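Local coordinates for protein glucose-6-phosphate isomerase (Plasmodium falciparum, PDB 3QKI) that probably interconverts glucose 6-phosphate and fructose 6-phosphate in the second step of glycolysis, at residues Thr243-Thr253 with His281-Thr292. Residues are numbered along the deposited sequence; the frame is centred on the assembly and turned at random.
Sequences TLVIIISKTFT and HMVAVSTNLKLT
T243 O receives ND1 of H281 at 2.8 Å, from above its carbonyl plane, where strand 243-248 begins to pair with its parallel neighbour 282-285. The two are adjacent strands of the five-stranded parallel sheet of a sugar isomerase (SIS) domain, joined through helix 255-268 in a beta-alpha-beta crossover; the imidazole's other nitrogen, NE2, bonds to the backbone of C161. A backbone ladder follows, from V245 N to H281 O through to S249 N on V285 O. On one face of the sheet, L244 and I246 pack on V283, and I246 and I248 on V285; L244, I246, V283 and V285 also touch helix 318-328, while I248 reaches S177. On the other face I247 CD1 meets M282 CE, while V245 and M282 lie against helix 255-268.

Beyond the strands, S249, K250 and T251 belong to the fructose 6-phosphate site. S286 OG lies 2.8 Å from S249 O and 2.9 Å from K250 O, its single proton within range of both, and also accepts N288 N in an ST turn. T287 N donates to K250 O on an in-plane lone pair, with an almost straight N-H...O angle of 177°, while the lysine chain, bent at chi2 and chi4 (both 70°), curls back so that NZ donates to T287 OG1 at 2.8 Å. N288, the N-cap of helix 289-295, divides its amide: ND2 donates to T251 O, and OD1 accepts L291 N. F252 CE1 lies 3.6 Å from A284 CB, which meets the ring obliquely, and T292 CG2 sits 3.6 Å above the ring centroid, a CH-pi contact only 3° off the ring normal.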
loop_
_atom_site.group_PDB
_atom_site.type_symbol
_atom_site.label_atom_id
_atom_site.label_comp_id
_atom_site.label_asym_id
_atom_site.label_seq_id
_atom_site.Cartn_x
_atom_site.Cartn_y
_atom_site.Cartn_z
ATOM N N THR A 243 -1.277 -16.786 -24.559
ATOM C CA THR A 243 -1.511 -16.792 -23.118
ATOM C C THR A 243 -1.671 -18.139 -22.409
ATOM O O THR A 243 -2.566 -18.915 -22.737
ATOM C CB THR A 243 -2.705 -15.859 -22.842
ATOM O OG1 THR A 243 -2.481 -14.613 -23.516
ATOM C CG2 THR A 243 -2.957 -15.626 -21.343
ATOM N N LEU A 244 -0.857 -18.345 -21.371
ATOM C CA LEU A 244 -0.942 -19.481 -20.459
ATOM C C LEU A 244 -1.692 -18.976 -19.206
ATOM O O LEU A 244 -1.397 -17.896 -18.709
ATOM C CB LEU A 244 0.447 -20.008 -20.079
ATOM C CG LEU A 244 0.450 -21.272 -19.191
ATOM C CD1 LEU A 244 -0.036 -22.493 -19.950
ATOM C CD2 LEU A 244 1.798 -21.516 -18.589
ATOM N N VAL A 245 -2.691 -19.727 -18.740
ATOM C CA VAL A 245 -3.469 -19.370 -17.575
ATOM C C VAL A 245 -3.171 -20.358 -16.439
ATOM O O VAL A 245 -3.313 -21.571 -16.622
ATOM C CB VAL A 245 -4.967 -19.311 -17.938
ATOM C CG1 VAL A 245 -5.825 -18.986 -16.730
ATOM C CG2 VAL A 245 -5.219 -18.303 -19.065
ATOM N N ILE A 246 -2.746 -19.839 -15.284
ATOM C CA ILE A 246 -2.451 -20.654 -14.092
ATOM C C ILE A 246 -3.506 -20.364 -13.030
ATOM O O ILE A 246 -3.595 -19.228 -12.572
ATOM C CB ILE A 246 -1.012 -20.458 -13.552
ATOM C CG1 ILE A 246 0.036 -20.640 -14.670
ATOM C CG2 ILE A 246 -0.734 -21.377 -12.325
ATOM C CD1 ILE A 246 1.500 -20.366 -14.246
ATOM N N ILE A 247 -4.306 -21.391 -12.647
ATOM C CA ILE A 247 -5.353 -21.259 -11.641
ATOM C C ILE A 247 -4.830 -21.856 -10.325
ATOM O O ILE A 247 -4.524 -23.052 -10.256
ATOM C CB ILE A 247 -6.689 -21.882 -12.114
ATOM C CG1 ILE A 247 -7.080 -21.337 -13.519
ATOM C CG2 ILE A 247 -7.798 -21.585 -11.104
ATOM C CD1 ILE A 247 -7.952 -22.315 -14.335
ATOM N N ILE A 248 -4.707 -21.007 -9.296
ATOM C CA ILE A 248 -4.145 -21.389 -8.002
ATOM C C ILE A 248 -5.210 -21.403 -6.930
ATOM O O ILE A 248 -5.731 -20.347 -6.550
ATOM C CB ILE A 248 -2.933 -20.503 -7.622
ATOM C CG1 ILE A 248 -1.870 -20.505 -8.759
ATOM C CG2 ILE A 248 -2.320 -21.037 -6.291
ATOM C CD1 ILE A 248 -1.211 -19.271 -9.002
ATOM N N SER A 249 -5.546 -22.620 -6.451
ATOM C CA SER A 249 -6.569 -22.839 -5.416
ATOM C C SER A 249 -6.436 -24.260 -4.921
ATOM O O SER A 249 -6.632 -25.195 -5.708
ATOM C CB SER A 249 -7.982 -22.618 -5.975
ATOM O OG SER A 249 -8.962 -23.043 -5.047
ATOM N N LYS A 250 -6.142 -24.434 -3.618
ATOM C CA LYS A 250 -6.018 -25.788 -3.054
ATOM C C LYS A 250 -7.277 -26.659 -3.327
ATOM O O LYS A 250 -7.164 -27.763 -3.863
ATOM C CB LYS A 250 -5.702 -25.705 -1.551
ATOM C CG LYS A 250 -5.424 -27.056 -0.878
ATOM C CD LYS A 250 -4.106 -27.697 -1.301
ATOM C CE LYS A 250 -3.587 -28.695 -0.282
ATOM N NZ LYS A 250 -4.417 -29.936 -0.226
ATOM N N THR A 251 -8.467 -26.133 -3.001
ATOM C CA THR A 251 -9.741 -26.838 -3.171
ATOM C C THR A 251 -10.318 -26.795 -4.588
ATOM O O THR A 251 -11.173 -27.616 -4.915
ATOM C CB THR A 251 -10.768 -26.259 -2.197
ATOM O OG1 THR A 251 -10.994 -24.881 -2.506
ATOM C CG2 THR A 251 -10.346 -26.425 -0.735
ATOM N N PHE A 252 -9.933 -25.778 -5.390
ATOM C CA PHE A 252 -10.469 -25.521 -6.720
ATOM C C PHE A 252 -11.945 -25.158 -6.611
ATOM O O PHE A 252 -12.690 -25.333 -7.568
ATOM C CB PHE A 252 -10.178 -26.663 -7.733
ATOM C CG PHE A 252 -9.572 -26.148 -9.019
ATOM C CD1 PHE A 252 -8.355 -25.480 -9.012
ATOM C CD2 PHE A 252 -10.206 -26.357 -10.245
ATOM C CE1 PHE A 252 -7.789 -25.022 -10.198
ATOM C CE2 PHE A 252 -9.634 -25.887 -11.436
ATOM C CZ PHE A 252 -8.445 -25.207 -11.401
ATOM N N THR A 253 -12.358 -24.621 -5.423
ATOM C CA THR A 253 -13.737 -24.179 -5.161
ATOM C C THR A 253 -13.776 -22.743 -4.637
ATOM O O THR A 253 -14.855 -22.184 -4.510
ATOM C CB THR A 253 -14.490 -25.118 -4.204
ATOM O OG1 THR A 253 -13.838 -25.128 -2.943
ATOM C CG2 THR A 253 -14.663 -26.526 -4.747
ATOM N N HIS A 281 -3.370 -24.373 -22.830
ATOM C CA HIS A 281 -3.345 -23.005 -22.292
ATOM C C HIS A 281 -3.735 -22.870 -20.801
ATOM O O HIS A 281 -3.788 -21.749 -20.274
ATOM C CB HIS A 281 -4.232 -22.099 -23.170
ATOM C CG HIS A 281 -3.625 -21.831 -24.524
ATOM N ND1 HIS A 281 -3.139 -20.580 -24.863
ATOM C CD2 HIS A 281 -3.435 -22.665 -25.573
ATOM C CE1 HIS A 281 -2.667 -20.698 -26.098
ATOM N NE2 HIS A 281 -2.839 -21.928 -26.571
ATOM N N MET A 282 -4.049 -23.986 -20.142
ATOM C CA MET A 282 -4.498 -23.977 -18.750
ATOM C C MET A 282 -3.714 -24.890 -17.852
ATOM O O MET A 282 -3.470 -26.054 -18.180
ATOM C CB MET A 282 -5.981 -24.353 -18.663
ATOM C CG MET A 282 -6.871 -23.496 -19.527
ATOM S SD MET A 282 -8.599 -23.790 -19.193
ATOM C CE MET A 282 -8.952 -22.363 -18.257
ATOM N N VAL A 283 -3.299 -24.352 -16.707
ATOM C CA VAL A 283 -2.626 -25.110 -15.667
ATOM C C VAL A 283 -3.266 -24.853 -14.297
ATOM O O VAL A 283 -3.884 -23.794 -14.080
ATOM C CB VAL A 283 -1.071 -25.153 -15.694
ATOM C CG1 VAL A 283 -0.497 -24.671 -17.006
ATOM C CG2 VAL A 283 -0.438 -24.438 -14.527
ATOM N N ALA A 284 -3.189 -25.842 -13.398
ATOM C CA ALA A 284 -3.727 -25.636 -12.063
ATOM C C ALA A 284 -2.704 -25.929 -11.006
ATOM O O ALA A 284 -1.873 -26.815 -11.166
ATOM C CB ALA A 284 -4.957 -26.507 -11.845
ATOM N N VAL A 285 -2.767 -25.186 -9.903
ATOM C CA VAL A 285 -1.948 -25.451 -8.733
ATOM C C VAL A 285 -3.024 -25.747 -7.715
ATOM O O VAL A 285 -3.751 -24.835 -7.299
ATOM C CB VAL A 285 -0.993 -24.308 -8.322
ATOM C CG1 VAL A 285 -0.301 -24.642 -7.009
ATOM C CG2 VAL A 285 0.048 -24.046 -9.419
ATOM N N SER A 286 -3.235 -27.058 -7.446
ATOM C CA SER A 286 -4.340 -27.544 -6.620
ATOM C C SER A 286 -4.143 -29.024 -6.248
ATOM O O SER A 286 -3.296 -29.708 -6.828
ATOM C CB SER A 286 -5.633 -27.469 -7.435
ATOM O OG SER A 286 -6.787 -27.839 -6.699
ATOM N N THR A 287 -5.011 -29.546 -5.352
ATOM C CA THR A 287 -4.982 -30.992 -5.029
ATOM C C THR A 287 -6.308 -31.613 -5.368
ATOM O O THR A 287 -6.466 -32.838 -5.271
ATOM C CB THR A 287 -4.616 -31.230 -3.582
ATOM O OG1 THR A 287 -5.514 -30.476 -2.767
ATOM C CG2 THR A 287 -3.193 -30.838 -3.305
ATOM N N ASN A 288 -7.275 -30.780 -5.757
ATOM C CA ASN A 288 -8.569 -31.339 -6.093
ATOM C C ASN A 288 -8.535 -31.815 -7.540
ATOM O O ASN A 288 -8.925 -31.083 -8.457
ATOM C CB ASN A 288 -9.677 -30.347 -5.839
ATOM C CG ASN A 288 -11.040 -30.989 -5.889
ATOM O OD1 ASN A 288 -11.282 -31.968 -6.620
ATOM N ND2 ASN A 288 -11.954 -30.447 -5.115
ATOM N N LEU A 289 -8.067 -33.050 -7.740
ATOM C CA LEU A 289 -7.926 -33.628 -9.066
ATOM C C LEU A 289 -9.243 -33.862 -9.777
ATOM O O LEU A 289 -9.296 -33.764 -11.002
ATOM C CB LEU A 289 -7.016 -34.865 -9.054
ATOM C CG LEU A 289 -5.585 -34.647 -8.532
ATOM C CD1 LEU A 289 -4.855 -35.938 -8.390
ATOM C CD2 LEU A 289 -4.796 -33.722 -9.433
ATOM N N LYS A 290 -10.320 -34.104 -9.015
ATOM C CA LYS A 290 -11.668 -34.293 -9.553
ATOM C C LYS A 290 -12.134 -32.985 -10.235
ATOM O O LYS A 290 -12.652 -33.014 -11.354
ATOM C CB LYS A 290 -12.636 -34.674 -8.404
ATOM C CG LYS A 290 -14.104 -34.803 -8.816
ATOM C CD LYS A 290 -15.021 -34.841 -7.606
ATOM C CE LYS A 290 -16.461 -35.130 -7.964
ATOM N NZ LYS A 290 -17.159 -33.922 -8.484
ATOM N N LEU A 291 -11.950 -31.852 -9.535
ATOM C CA LEU A 291 -12.372 -30.531 -10.019
ATOM C C LEU A 291 -11.509 -29.943 -11.112
ATOM O O LEU A 291 -12.047 -29.359 -12.048
ATOM C CB LEU A 291 -12.672 -29.564 -8.878
ATOM C CG LEU A 291 -13.904 -29.947 -8.024
ATOM C CD1 LEU A 291 -14.199 -28.889 -7.046
ATOM C CD2 LEU A 291 -15.167 -30.140 -8.874
ATOM N N THR A 292 -10.191 -30.190 -11.070
ATOM C CA THR A 292 -9.308 -29.753 -12.161
ATOM C C THR A 292 -9.684 -30.520 -13.445
ATOM O O THR A 292 -9.759 -29.928 -14.519
ATOM C CB THR A 292 -7.825 -29.886 -11.772
ATOM O OG1 THR A 292 -7.543 -31.245 -11.431
ATOM C CG2 THR A 292 -7.432 -28.955 -10.637
#